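Local coordinates for protein putative glycosyltransferase (GalT1) (Streptococcus parasanguinis, PDB 4PHR) that probably acts as a glycosyltransferase, this chain being the GT-D-fold domain of a longer protein, which binds UDP and manganese, at residues Thr155-Val160 with Ile260-Ser265; His228-Tyr233 with Thr247-Ala252; Ile150-Thr155 with Ile171-Cys176; Ile47-Tyr52 with Asn255-Ile260. One frame throughout, in Å; residues are numbered along the deposited sequence.

Contact 1 (Thr155-Val160 with Ile260-Ser265); sequences TSRSGV and IELEFS. With UDP (uridine-5'-diphosphate), chain B.
The guanidinium group of R157 carries this contact, with L262 against one of its faces. Methyl CD2 of L262 stands 3.5 Å above that plane, displaced toward the rim, and its nearest polar neighbour is R157 NE at 3.6 Å. At the edge, R157 NH1 donates to the backbone carbonyl O of E263 at 3.2 Å. The N-H...O angle of 142° and an acceptor 22° out of the guanidinium plane mark this bond as bent. A water in the guanidinium plane takes a shorter bond from R157 NH2, 2.6 Å, and returns only a weak one to E263 O. With CG beside its own backbone N (chi1 -59°) and the chain extended from CG to NE, R157 spans the gap between the two loops and crosses L262 at about a right angle. Its NE also makes a weak bond to A154 O in the loop's own backbone.

The rest is thin. T155 CG2 meets I260 CD1 at 4.2 Å, and V160 CG1 meets S265 CB at 4.4 Å. T155 turns its hydroxyl to D257, while S265 is the N-cap of helix 266-271, its OG accepting from Y268 N. A type II turn from R157 to V160, closed by V160 N to R157 O, shapes the first loop. At that loop's opposite flank S156 OG shares a hydrogen bond of 2.9 Å with UDP O3'. The arrangement is that of a loop following a parallel strand's C-terminal end, one side lining the nucleotide pocket and the other bound to a surface loop.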
# COMPACT_ATOMS: atom_id res chain seq x y z
N THR A 155 -8.43 12.51 2.82
CA THR A 155 -9.55 11.64 3.19
C THR A 155 -9.10 10.31 3.81
O THR A 155 -9.93 9.55 4.32
CB THR A 155 -10.49 11.35 1.99
OG1 THR A 155 -9.76 10.67 0.95
CG2 THR A 155 -11.07 12.64 1.44
N SER A 156 -7.80 10.03 3.78
CA SER A 156 -7.27 8.74 4.24
C SER A 156 -7.54 8.50 5.73
O SER A 156 -8.06 7.45 6.13
CB SER A 156 -5.77 8.66 3.98
OG SER A 156 -5.48 8.77 2.60
N ARG A 157 -7.18 9.48 6.55
CA ARG A 157 -7.44 9.45 7.99
C ARG A 157 -7.11 8.09 8.62
O ARG A 157 -7.91 7.49 9.36
CB ARG A 157 -8.87 9.91 8.26
CG ARG A 157 -9.06 11.32 7.73
CD ARG A 157 -10.43 11.89 7.93
NE ARG A 157 -10.41 13.29 7.53
CZ ARG A 157 -10.85 14.29 8.28
NH1 ARG A 157 -11.37 14.04 9.47
NH2 ARG A 157 -10.78 15.54 7.84
N SER A 158 -5.91 7.62 8.33
CA SER A 158 -5.50 6.28 8.73
C SER A 158 -5.41 6.21 10.25
O SER A 158 -4.72 7.00 10.89
CB SER A 158 -4.16 5.91 8.09
OG SER A 158 -4.24 5.90 6.67
N GLY A 159 -6.12 5.24 10.82
CA GLY A 159 -6.11 5.04 12.26
C GLY A 159 -7.05 5.97 13.01
O GLY A 159 -7.22 5.83 14.21
N VAL A 160 -7.69 6.90 12.30
CA VAL A 160 -8.54 7.86 12.97
C VAL A 160 -9.86 7.21 13.36
O VAL A 160 -10.57 6.65 12.52
CB VAL A 160 -8.79 9.12 12.11
CG1 VAL A 160 -9.75 10.06 12.82
CG2 VAL A 160 -7.46 9.81 11.83
N ILE A 260 -18.77 11.24 1.60
CA ILE A 260 -18.02 11.24 2.86
C ILE A 260 -18.53 12.33 3.79
O ILE A 260 -18.69 13.49 3.40
CB ILE A 260 -16.50 11.38 2.64
CG1 ILE A 260 -15.95 10.15 1.91
CG2 ILE A 260 -15.78 11.56 3.97
CD1 ILE A 260 -14.55 10.32 1.41
N GLU A 261 -18.81 11.93 5.03
CA GLU A 261 -19.25 12.85 6.07
C GLU A 261 -18.13 12.99 7.08
O GLU A 261 -17.97 12.17 7.99
CB GLU A 261 -20.54 12.34 6.71
CG GLU A 261 -21.64 12.14 5.67
CD GLU A 261 -22.84 11.39 6.21
OE1 GLU A 261 -22.96 11.23 7.44
OE2 GLU A 261 -23.68 10.95 5.38
N LEU A 262 -17.32 14.03 6.91
CA LEU A 262 -16.14 14.23 7.74
C LEU A 262 -16.50 14.69 9.14
O LEU A 262 -17.49 15.40 9.35
CB LEU A 262 -15.19 15.24 7.10
CG LEU A 262 -14.51 14.84 5.79
CD1 LEU A 262 -13.73 16.03 5.24
CD2 LEU A 262 -13.59 13.64 5.98
N GLU A 263 -15.67 14.27 10.09
CA GLU A 263 -15.80 14.73 11.45
C GLU A 263 -14.61 15.61 11.78
O GLU A 263 -13.59 15.60 11.08
CB GLU A 263 -15.84 13.54 12.41
CG GLU A 263 -17.00 12.58 12.16
CD GLU A 263 -16.87 11.29 12.94
OE1 GLU A 263 -15.82 10.62 12.81
OE2 GLU A 263 -17.80 10.95 13.70
N PHE A 264 -14.73 16.39 12.85
CA PHE A 264 -13.58 17.07 13.40
C PHE A 264 -13.03 16.26 14.57
O PHE A 264 -13.72 16.02 15.57
CB PHE A 264 -13.93 18.48 13.86
CG PHE A 264 -12.74 19.28 14.31
CD1 PHE A 264 -11.98 19.99 13.40
CD2 PHE A 264 -12.37 19.29 15.64
CE1 PHE A 264 -10.88 20.72 13.81
CE2 PHE A 264 -11.27 20.02 16.06
CZ PHE A 264 -10.52 20.73 15.14
N SER A 265 -11.79 15.83 14.43
CA SER A 265 -11.08 15.12 15.48
C SER A 265 -9.92 15.99 15.93
O SER A 265 -8.96 16.17 15.18
CB SER A 265 -10.55 13.79 14.97
OG SER A 265 -9.55 13.30 15.84
N1 UDP B . -4.34 8.30 -1.99
C2 UDP B . -4.21 9.65 -1.76
N3 UDP B . -3.85 10.49 -2.78
C4 UDP B . -3.61 9.99 -4.04
C5 UDP B . -3.74 8.63 -4.28
C6 UDP B . -4.24 7.82 -3.27
O2 UDP B . -4.44 10.12 -0.64
O4 UDP B . -3.27 10.79 -4.92
C1' UDP B . -4.64 7.41 -0.86
C2' UDP B . -6.02 6.84 -0.70
O2' UDP B . -6.89 7.78 -0.11
C3' UDP B . -5.74 5.67 0.20
C4' UDP B . -4.37 5.21 -0.25
O4' UDP B . -3.82 6.28 -1.02
O3' UDP B . -5.65 6.10 1.54
C5' UDP B . -4.43 3.92 -1.07
O5' UDP B . -3.12 3.61 -1.52
PA UDP B . -2.82 2.33 -2.45
O1A UDP B . -3.47 2.51 -3.76
O2A UDP B . -1.35 2.16 -2.46
O3A UDP B . -3.58 1.15 -1.63
PB UDP B . -3.64 -0.47 -1.81
O1B UDP B . -4.98 -0.76 -2.39
O2B UDP B . -3.51 -0.97 -0.42
O3B UDP B . -2.53 -0.90 -2.73
O HOH W 1 -11.73 17.57 9.07

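Contact 2 (His228-Tyr233 with Thr247-Ala252); sequences HIDSEY and TNKHTA. With UDP (uridine-5'-diphosphate), chain B.
H228 occupies the N-cap position of helix 229-238, and the irregular segment T247-A252 passes the helix's first turn with S231 and T251 CA atoms 5.7 Å apart. The H228 ring is held on both faces and along its edge. A252 CB lies 3.5 Å from the ring centroid, 17° off the normal, a CH-pi contact, while UDP C5' sits over the centre of the opposite face. At its edge, near the ring plane, H228 NE2 and H250 NE2 share a hydrogen bond of 2.7 Å. The two imidazoles meet rim to rim with planes only 13° apart, and H250 ND1 is held in turn by D257. On its other nitrogen, H228 ND1 donates to UDP O1B at 2.8 Å; the backbone N of H228 donates to O2B. Ring rotation is therefore fixed from both nitrogens.

Farther from the nucleotide, A252 N gives S231 OG a straight bond of 2.9 Å (167°). K249 and D230 approach from opposite directions: K249 NZ meets OD2 of D230 on its syn side at 2.8 Å, with a weak bond to D230 OD1. A bend at chi3 brings the lysine amine there, where it also reaches E234 and the V160 carbonyl; D230 OD1 is further bound by G159 N. These buried charges thus have several partners. The H228 side chain lies about 4 Å from the bound manganese ion. The whole is a diphosphate-binding site at a helix N-terminus, where the helix dipole probably favours the beta-phosphate.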
# COMPACT_ATOMS: atom_id res chain seq x y z
N HIS A 228 -4.10 0.91 1.67
CA HIS A 228 -5.47 0.85 2.21
C HIS A 228 -5.61 0.11 3.54
O HIS A 228 -6.70 -0.39 3.88
CB HIS A 228 -6.41 0.24 1.16
CG HIS A 228 -6.92 1.24 0.15
ND1 HIS A 228 -6.78 1.06 -1.21
CD2 HIS A 228 -7.58 2.41 0.32
CE1 HIS A 228 -7.34 2.07 -1.84
NE2 HIS A 228 -7.84 2.90 -0.94
N ILE A 229 -4.53 0.01 4.30
CA ILE A 229 -4.56 -0.75 5.55
C ILE A 229 -5.71 -0.31 6.47
O ILE A 229 -6.33 -1.14 7.14
CB ILE A 229 -3.20 -0.69 6.32
CG1 ILE A 229 -3.22 -1.67 7.49
CG2 ILE A 229 -2.87 0.73 6.77
CD1 ILE A 229 -3.42 -3.11 7.05
N ASP A 230 -6.03 0.98 6.50
CA ASP A 230 -7.08 1.44 7.40
C ASP A 230 -8.45 0.86 7.08
O ASP A 230 -9.20 0.48 7.98
CB ASP A 230 -7.18 2.97 7.43
CG ASP A 230 -8.26 3.45 8.38
OD1 ASP A 230 -7.96 3.63 9.58
OD2 ASP A 230 -9.41 3.64 7.93
N SER A 231 -8.81 0.83 5.79
CA SER A 231 -10.09 0.26 5.38
C SER A 231 -10.18 -1.19 5.80
O SER A 231 -11.21 -1.64 6.32
CB SER A 231 -10.27 0.34 3.86
OG SER A 231 -10.37 1.68 3.42
N GLU A 232 -9.10 -1.94 5.55
CA GLU A 232 -9.07 -3.36 5.87
C GLU A 232 -9.20 -3.57 7.38
O GLU A 232 -9.92 -4.47 7.84
CB GLU A 232 -7.79 -3.99 5.33
CG GLU A 232 -7.80 -4.10 3.80
CD GLU A 232 -8.29 -5.44 3.30
OE1 GLU A 232 -8.70 -6.29 4.13
OE2 GLU A 232 -8.28 -5.67 2.07
N TYR A 233 -8.54 -2.73 8.17
CA TYR A 233 -8.62 -2.85 9.61
C TYR A 233 -10.04 -2.54 10.09
O TYR A 233 -10.56 -3.23 10.97
CB TYR A 233 -7.60 -1.94 10.30
CG TYR A 233 -7.50 -2.19 11.79
CD1 TYR A 233 -7.07 -3.42 12.27
CD2 TYR A 233 -7.85 -1.21 12.71
CE1 TYR A 233 -6.98 -3.66 13.64
CE2 TYR A 233 -7.77 -1.44 14.07
CZ TYR A 233 -7.32 -2.67 14.53
OH TYR A 233 -7.25 -2.90 15.89
N THR A 247 -18.35 5.88 6.49
CA THR A 247 -19.01 7.15 6.26
C THR A 247 -18.08 8.33 6.51
O THR A 247 -18.25 9.41 5.92
CB THR A 247 -20.28 7.28 7.12
OG1 THR A 247 -19.90 7.42 8.50
CG2 THR A 247 -21.15 6.05 6.96
N ASN A 248 -17.09 8.12 7.37
CA ASN A 248 -16.32 9.23 7.92
C ASN A 248 -14.96 9.46 7.27
O ASN A 248 -14.22 10.34 7.68
CB ASN A 248 -16.18 9.05 9.44
CG ASN A 248 -15.46 7.76 9.82
OD1 ASN A 248 -15.58 6.74 9.14
ND2 ASN A 248 -14.71 7.80 10.92
N LYS A 249 -14.64 8.66 6.26
CA LYS A 249 -13.34 8.75 5.62
C LYS A 249 -13.39 8.00 4.31
O LYS A 249 -14.39 7.37 3.98
CB LYS A 249 -12.27 8.14 6.53
CG LYS A 249 -12.52 6.69 6.88
CD LYS A 249 -11.36 6.05 7.61
CE LYS A 249 -11.47 6.23 9.11
NZ LYS A 249 -10.43 5.45 9.84
N HIS A 250 -12.29 8.06 3.56
CA HIS A 250 -12.11 7.27 2.35
C HIS A 250 -12.28 5.77 2.62
O HIS A 250 -11.82 5.28 3.64
CB HIS A 250 -10.70 7.53 1.82
CG HIS A 250 -10.29 6.63 0.70
ND1 HIS A 250 -10.72 6.81 -0.60
CD2 HIS A 250 -9.48 5.54 0.68
CE1 HIS A 250 -10.19 5.88 -1.37
NE2 HIS A 250 -9.44 5.09 -0.62
N THR A 251 -12.92 5.06 1.70
CA THR A 251 -13.00 3.61 1.77
C THR A 251 -12.38 2.97 0.54
O THR A 251 -12.71 3.34 -0.59
CB THR A 251 -14.46 3.10 1.85
OG1 THR A 251 -15.16 3.76 2.91
CG2 THR A 251 -14.47 1.61 2.12
N ALA A 252 -11.50 1.99 0.75
CA ALA A 252 -10.92 1.21 -0.35
C ALA A 252 -12.00 0.71 -1.30
O ALA A 252 -13.04 0.21 -0.85
CB ALA A 252 -10.13 0.02 0.20
N1 UDP B . -4.34 8.30 -1.99
C2 UDP B . -4.21 9.65 -1.76
N3 UDP B . -3.85 10.49 -2.78
C4 UDP B . -3.61 9.99 -4.04
C5 UDP B . -3.74 8.63 -4.28
C6 UDP B . -4.24 7.82 -3.27
O2 UDP B . -4.44 10.12 -0.64
O4 UDP B . -3.27 10.79 -4.92
C1' UDP B . -4.64 7.41 -0.86
C2' UDP B . -6.02 6.84 -0.70
O2' UDP B . -6.89 7.78 -0.11
C3' UDP B . -5.74 5.67 0.20
C4' UDP B . -4.37 5.21 -0.25
O4' UDP B . -3.82 6.28 -1.02
O3' UDP B . -5.65 6.10 1.54
C5' UDP B . -4.43 3.92 -1.07
O5' UDP B . -3.12 3.61 -1.52
PA UDP B . -2.82 2.33 -2.45
O1A UDP B . -3.47 2.51 -3.76
O2A UDP B . -1.35 2.16 -2.46
O3A UDP B . -3.58 1.15 -1.63
PB UDP B . -3.64 -0.47 -1.81
O1B UDP B . -4.98 -0.76 -2.39
O2B UDP B . -3.51 -0.97 -0.42
O3B UDP B . -2.53 -0.90 -2.73
O HOH W 2 -10.43 3.50 5.40

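Contact 3 (Ile150-Thr155 with Ile171-Cys176); sequences IVEGAT and IKRLVC
Two neighbouring strands of the five-stranded parallel sheet, 147-153 and 170-176, run side by side here, the axes of the two short segments 4.5 Å apart at closest approach and 22° from parallel. I150 pairs with R173, V151 with L174, E152 with V175 and G153 with C176. The ladder is built by I150 N to K172 O, L174 N to I150 O, E152 N to L174 O and C176 N to E152 O. The last is the shortest at 2.7 Å. A weak bond from A154 N to C176 O continues it past the strand end.

On the sheet face carrying I150, E152, R173 and V175, R173 NH1 donates to E152 OE2 at 2.8 Å in a salt bridge. The carboxylate oxygen lies near the guanidinium plane, but the donor comes from above the carboxylate plane, 39° out of it. E152 gets there with CG between its backbone N and carbonyl carbon (chi1 62°) and an extended chain beyond. I150 CD1 rests over one face of the guanidinium and packs on I171 CG2 at 3.8 Å. Both charges have second partners: R173 NE binds Q271, R173 NH1 also S158 O, and E152 OE1 takes S158 OG.

On the face of V151 and L174, helix 185-195 packs over both; it also touches C176, whose SG is 3.8 Å from V151 CG1. At the strand end V175 CG1 is wedged tightly against A154 CA, 3.5 Å away. G153, the last residue of its strand, touches UDP: this is the C-terminal end of a parallel alpha/beta sheet, the usual place for nucleotide-binding loops.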
# COMPACT_ATOMS: atom_id res chain seq x y z
N ILE A 150 3.26 9.90 9.23
CA ILE A 150 2.32 9.31 8.29
C ILE A 150 2.07 10.31 7.17
O ILE A 150 1.68 11.45 7.43
CB ILE A 150 0.98 8.94 8.97
CG1 ILE A 150 1.19 7.87 10.04
CG2 ILE A 150 -0.06 8.52 7.92
CD1 ILE A 150 -0.06 7.51 10.80
N VAL A 151 2.34 9.88 5.94
CA VAL A 151 2.13 10.71 4.77
C VAL A 151 0.94 10.10 4.05
O VAL A 151 1.02 8.97 3.58
CB VAL A 151 3.38 10.73 3.86
CG1 VAL A 151 3.18 11.67 2.66
CG2 VAL A 151 4.62 11.14 4.66
N GLU A 152 -0.17 10.83 3.99
CA GLU A 152 -1.42 10.28 3.49
C GLU A 152 -2.26 11.41 2.91
O GLU A 152 -1.91 12.59 3.05
CB GLU A 152 -2.19 9.58 4.61
CG GLU A 152 -2.59 10.54 5.73
CD GLU A 152 -3.42 9.91 6.83
OE1 GLU A 152 -3.65 8.67 6.79
OE2 GLU A 152 -3.86 10.65 7.74
N GLY A 153 -3.36 11.06 2.27
CA GLY A 153 -4.24 12.05 1.68
C GLY A 153 -5.24 12.60 2.68
O GLY A 153 -5.42 12.05 3.77
N ALA A 154 -5.92 13.66 2.28
CA ALA A 154 -6.85 14.35 3.16
C ALA A 154 -8.05 13.51 3.61
O ALA A 154 -8.64 13.79 4.65
CB ALA A 154 -7.32 15.65 2.52
N THR A 155 -8.43 12.51 2.82
CA THR A 155 -9.55 11.64 3.19
C THR A 155 -9.10 10.31 3.81
O THR A 155 -9.93 9.55 4.32
CB THR A 155 -10.49 11.35 1.99
OG1 THR A 155 -9.76 10.67 0.95
CG2 THR A 155 -11.07 12.64 1.44
N ILE A 171 2.55 10.45 16.70
CA ILE A 171 2.19 10.50 15.30
C ILE A 171 2.20 11.93 14.81
O ILE A 171 1.61 12.81 15.43
CB ILE A 171 0.78 9.93 15.05
CG1 ILE A 171 0.73 8.46 15.48
CG2 ILE A 171 0.38 10.10 13.58
CD1 ILE A 171 -0.63 7.86 15.30
N LYS A 172 2.92 12.15 13.71
CA LYS A 172 2.83 13.40 12.97
C LYS A 172 2.33 13.02 11.58
O LYS A 172 2.69 11.96 11.08
CB LYS A 172 4.21 14.07 12.89
CG LYS A 172 4.77 14.52 14.25
CD LYS A 172 3.91 15.60 14.86
CE LYS A 172 4.45 16.05 16.22
NZ LYS A 172 3.50 16.98 16.87
N ARG A 173 1.52 13.88 10.97
CA ARG A 173 0.94 13.59 9.66
C ARG A 173 1.24 14.70 8.67
O ARG A 173 1.10 15.89 8.99
CB ARG A 173 -0.59 13.44 9.75
CG ARG A 173 -1.05 12.32 10.65
CD ARG A 173 -2.58 12.25 10.77
NE ARG A 173 -2.95 11.29 11.80
CZ ARG A 173 -3.39 10.06 11.58
NH1 ARG A 173 -3.61 9.61 10.34
NH2 ARG A 173 -3.66 9.28 12.62
N LEU A 174 1.64 14.31 7.47
CA LEU A 174 1.75 15.22 6.36
C LEU A 174 0.56 14.91 5.46
O LEU A 174 0.49 13.83 4.88
CB LEU A 174 3.07 14.99 5.61
CG LEU A 174 3.48 15.96 4.50
CD1 LEU A 174 3.60 17.38 5.04
CD2 LEU A 174 4.80 15.51 3.86
N VAL A 175 -0.38 15.84 5.37
CA VAL A 175 -1.65 15.55 4.71
C VAL A 175 -1.63 16.11 3.30
O VAL A 175 -1.53 17.32 3.11
CB VAL A 175 -2.85 16.07 5.51
CG1 VAL A 175 -4.15 15.78 4.80
CG2 VAL A 175 -2.84 15.44 6.90
N CYS A 176 -1.72 15.21 2.32
CA CYS A 176 -1.54 15.52 0.92
C CYS A 176 -2.87 15.43 0.17
O CYS A 176 -3.90 15.07 0.75
CB CYS A 176 -0.55 14.52 0.33
SG CYS A 176 1.05 14.46 1.21

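Contact 4 (Ile47-Tyr52 with Asn255-Ile260); sequences IPYQDY and NYDEGI. With UDP (uridine-5'-diphosphate), chain B.
The phenol of Y49 is the tight part of this contact, its hydroxyl running into the backbone of N255-D257, whereas P48 and the N255 amide meet loosely at the exposed margin. Y49 OH accepts a weak bond from D257 N at 2.9 Å, with an N-H...O angle of 124°. The stronger partner of this hydroxyl is F254 O. Over one face of the ring lies the N255 carbonyl oxygen, and the ring carbon CZ of Y49 is 3.5 Å from N255 C. D257 leans obliquely on the ring, its OD2 3.5 Å from Y49 CE1 and the planes of ring and carboxylate 47° apart. The carboxylate is committed to other groups: OD1 accepts from H250 ND1 and OD2 from T155 OG1.

On the loose side P48 CB touches N255 OD1 at 3.6 Å and P48 CG touches N255 CG, van der Waals contacts alone. A type II turn from I47 to Q50 puts Y49 at its third position with positive phi. With CG beside the backbone N (chi1 -53°), the ring reaches across to the far loop, and Y49 CB lies 3.8 Å from UDP C5 at the uracil.

Y49 thus bridges two loops beside the uracil. Its hydroxyl is anchored on a backbone carbonyl and amide; the chemistry implies a polar network that ties the Y49 loop to the 255-260 loop beside the UDP pocket, probably steadying H250 near the ribose.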
# COMPACT_ATOMS: atom_id res chain seq x y z
N ILE A 47 -5.96 6.03 -13.43
CA ILE A 47 -6.52 5.11 -12.45
C ILE A 47 -7.25 5.91 -11.38
O ILE A 47 -7.16 7.13 -11.34
CB ILE A 47 -5.41 4.26 -11.79
CG1 ILE A 47 -4.51 5.11 -10.88
CG2 ILE A 47 -4.59 3.55 -12.87
CD1 ILE A 47 -3.53 4.29 -10.07
N PRO A 48 -7.99 5.21 -10.50
CA PRO A 48 -8.65 5.94 -9.42
C PRO A 48 -7.64 6.77 -8.64
O PRO A 48 -6.59 6.29 -8.21
CB PRO A 48 -9.24 4.83 -8.55
CG PRO A 48 -9.46 3.70 -9.51
CD PRO A 48 -8.30 3.77 -10.46
N TYR A 49 -7.96 8.04 -8.49
CA TYR A 49 -7.19 8.97 -7.67
C TYR A 49 -5.84 9.37 -8.24
O TYR A 49 -5.11 10.12 -7.59
CB TYR A 49 -7.05 8.46 -6.23
CG TYR A 49 -8.38 8.12 -5.60
CD1 TYR A 49 -9.25 9.12 -5.19
CD2 TYR A 49 -8.75 6.80 -5.41
CE1 TYR A 49 -10.47 8.81 -4.62
CE2 TYR A 49 -9.98 6.48 -4.83
CZ TYR A 49 -10.83 7.49 -4.44
OH TYR A 49 -12.03 7.19 -3.85
N GLN A 50 -5.50 8.92 -9.45
CA GLN A 50 -4.29 9.42 -10.10
C GLN A 50 -4.36 9.36 -11.62
O GLN A 50 -4.39 8.28 -12.22
CB GLN A 50 -3.04 8.68 -9.59
CG GLN A 50 -1.73 9.15 -10.24
CD GLN A 50 -1.41 10.61 -9.93
OE1 GLN A 50 -1.29 11.00 -8.76
NE2 GLN A 50 -1.26 11.41 -10.97
N ASP A 51 -4.37 10.53 -12.24
CA ASP A 51 -4.32 10.64 -13.69
C ASP A 51 -2.99 10.11 -14.22
O ASP A 51 -1.95 10.24 -13.56
CB ASP A 51 -4.49 12.10 -14.13
CG ASP A 51 -5.84 12.68 -13.75
OD1 ASP A 51 -5.98 13.92 -13.79
OD2 ASP A 51 -6.77 11.91 -13.42
N TYR A 52 -3.01 9.56 -15.43
CA TYR A 52 -1.76 9.18 -16.07
C TYR A 52 -0.77 10.34 -16.09
O TYR A 52 -1.13 11.49 -16.38
CB TYR A 52 -1.99 8.66 -17.50
CG TYR A 52 -0.68 8.35 -18.20
CD1 TYR A 52 0.04 7.21 -17.88
CD2 TYR A 52 -0.15 9.22 -19.15
CE1 TYR A 52 1.24 6.92 -18.50
CE2 TYR A 52 1.06 8.94 -19.77
CZ TYR A 52 1.75 7.79 -19.44
OH TYR A 52 2.95 7.50 -20.05
N ASN A 255 -14.28 4.47 -5.47
CA ASN A 255 -13.25 5.11 -6.28
C ASN A 255 -13.42 6.59 -6.62
O ASN A 255 -12.76 7.09 -7.53
CB ASN A 255 -13.04 4.31 -7.57
CG ASN A 255 -12.28 3.02 -7.32
OD1 ASN A 255 -11.44 2.94 -6.42
ND2 ASN A 255 -12.58 1.99 -8.11
N TYR A 256 -14.29 7.28 -5.89
CA TYR A 256 -14.55 8.69 -6.17
C TYR A 256 -14.58 9.57 -4.91
O TYR A 256 -14.77 10.78 -5.00
CB TYR A 256 -15.85 8.84 -6.96
CG TYR A 256 -15.93 7.94 -8.17
CD1 TYR A 256 -15.29 8.29 -9.35
CD2 TYR A 256 -16.62 6.74 -8.12
CE1 TYR A 256 -15.36 7.47 -10.46
CE2 TYR A 256 -16.69 5.91 -9.23
CZ TYR A 256 -16.05 6.28 -10.39
OH TYR A 256 -16.11 5.46 -11.50
N ASP A 257 -14.38 8.95 -3.75
CA ASP A 257 -14.50 9.66 -2.47
C ASP A 257 -15.81 10.44 -2.38
O ASP A 257 -15.83 11.60 -1.97
CB ASP A 257 -13.29 10.58 -2.22
CG ASP A 257 -12.13 9.86 -1.53
OD1 ASP A 257 -12.35 8.78 -0.94
OD2 ASP A 257 -11.00 10.39 -1.55
N GLU A 258 -16.90 9.79 -2.76
CA GLU A 258 -18.23 10.40 -2.71
C GLU A 258 -18.95 10.04 -1.42
O GLU A 258 -18.75 8.97 -0.85
CB GLU A 258 -19.06 9.94 -3.91
CG GLU A 258 -18.59 10.51 -5.25
CD GLU A 258 -19.25 9.84 -6.44
OE1 GLU A 258 -19.90 8.79 -6.24
OE2 GLU A 258 -19.13 10.36 -7.57
N GLY A 259 -19.79 10.96 -0.95
CA GLY A 259 -20.66 10.69 0.18
C GLY A 259 -19.96 10.67 1.53
O GLY A 259 -20.50 10.12 2.49
N ILE A 260 -18.77 11.24 1.60
CA ILE A 260 -18.02 11.24 2.86
C ILE A 260 -18.53 12.33 3.79
O ILE A 260 -18.69 13.49 3.40
CB ILE A 260 -16.50 11.38 2.64
CG1 ILE A 260 -15.95 10.15 1.91
CG2 ILE A 260 -15.78 11.56 3.97
CD1 ILE A 260 -14.55 10.32 1.41
N1 UDP B . -4.34 8.30 -1.99
C2 UDP B . -4.21 9.65 -1.76
N3 UDP B . -3.85 10.49 -2.78
C4 UDP B . -3.61 9.99 -4.04
C5 UDP B . -3.74 8.63 -4.28
C6 UDP B . -4.24 7.82 -3.27
O2 UDP B . -4.44 10.12 -0.64
O4 UDP B . -3.27 10.79 -4.92
C1' UDP B . -4.64 7.41 -0.86
C2' UDP B . -6.02 6.84 -0.70
O2' UDP B . -6.89 7.78 -0.11
C3' UDP B . -5.74 5.67 0.20
C4' UDP B . -4.37 5.21 -0.25
O4' UDP B . -3.82 6.28 -1.02
O3' UDP B . -5.65 6.10 1.54
C5' UDP B . -4.43 3.92 -1.07
O5' UDP B . -3.12 3.61 -1.52
PA UDP B . -2.82 2.33 -2.45
O1A UDP B . -3.47 2.51 -3.76
O2A UDP B . -1.35 2.16 -2.46
O3A UDP B . -3.58 1.15 -1.63
PB UDP B . -3.64 -0.47 -1.81
O1B UDP B . -4.98 -0.76 -2.39
O2B UDP B . -3.51 -0.97 -0.42
O3B UDP B . -2.53 -0.90 -2.73

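All four contacts gather round one UDP pocket. Contacts 1 and 3 share T155, and their centres are about 11 Å apart. The backbone of T155 also joins both to contact 2 through a probable hydrogen bond from H250 N to T155 O at 2.9 Å. Contact 2, about 9 Å from contact 1 between centres, has a second backbone link to it, probably a hydrogen bond, from E261 N to T247 O at 2.7 Å. Contact 4 shares I260 with contact 1 and approaches contact 2 where H250 CE1 lies 3.4 Å from Y49 OH. Contact 2 holds the diphosphate, contact 1 the ribose and contact 4 the uracil side, while contact 3 supplies the C-terminal strand ends.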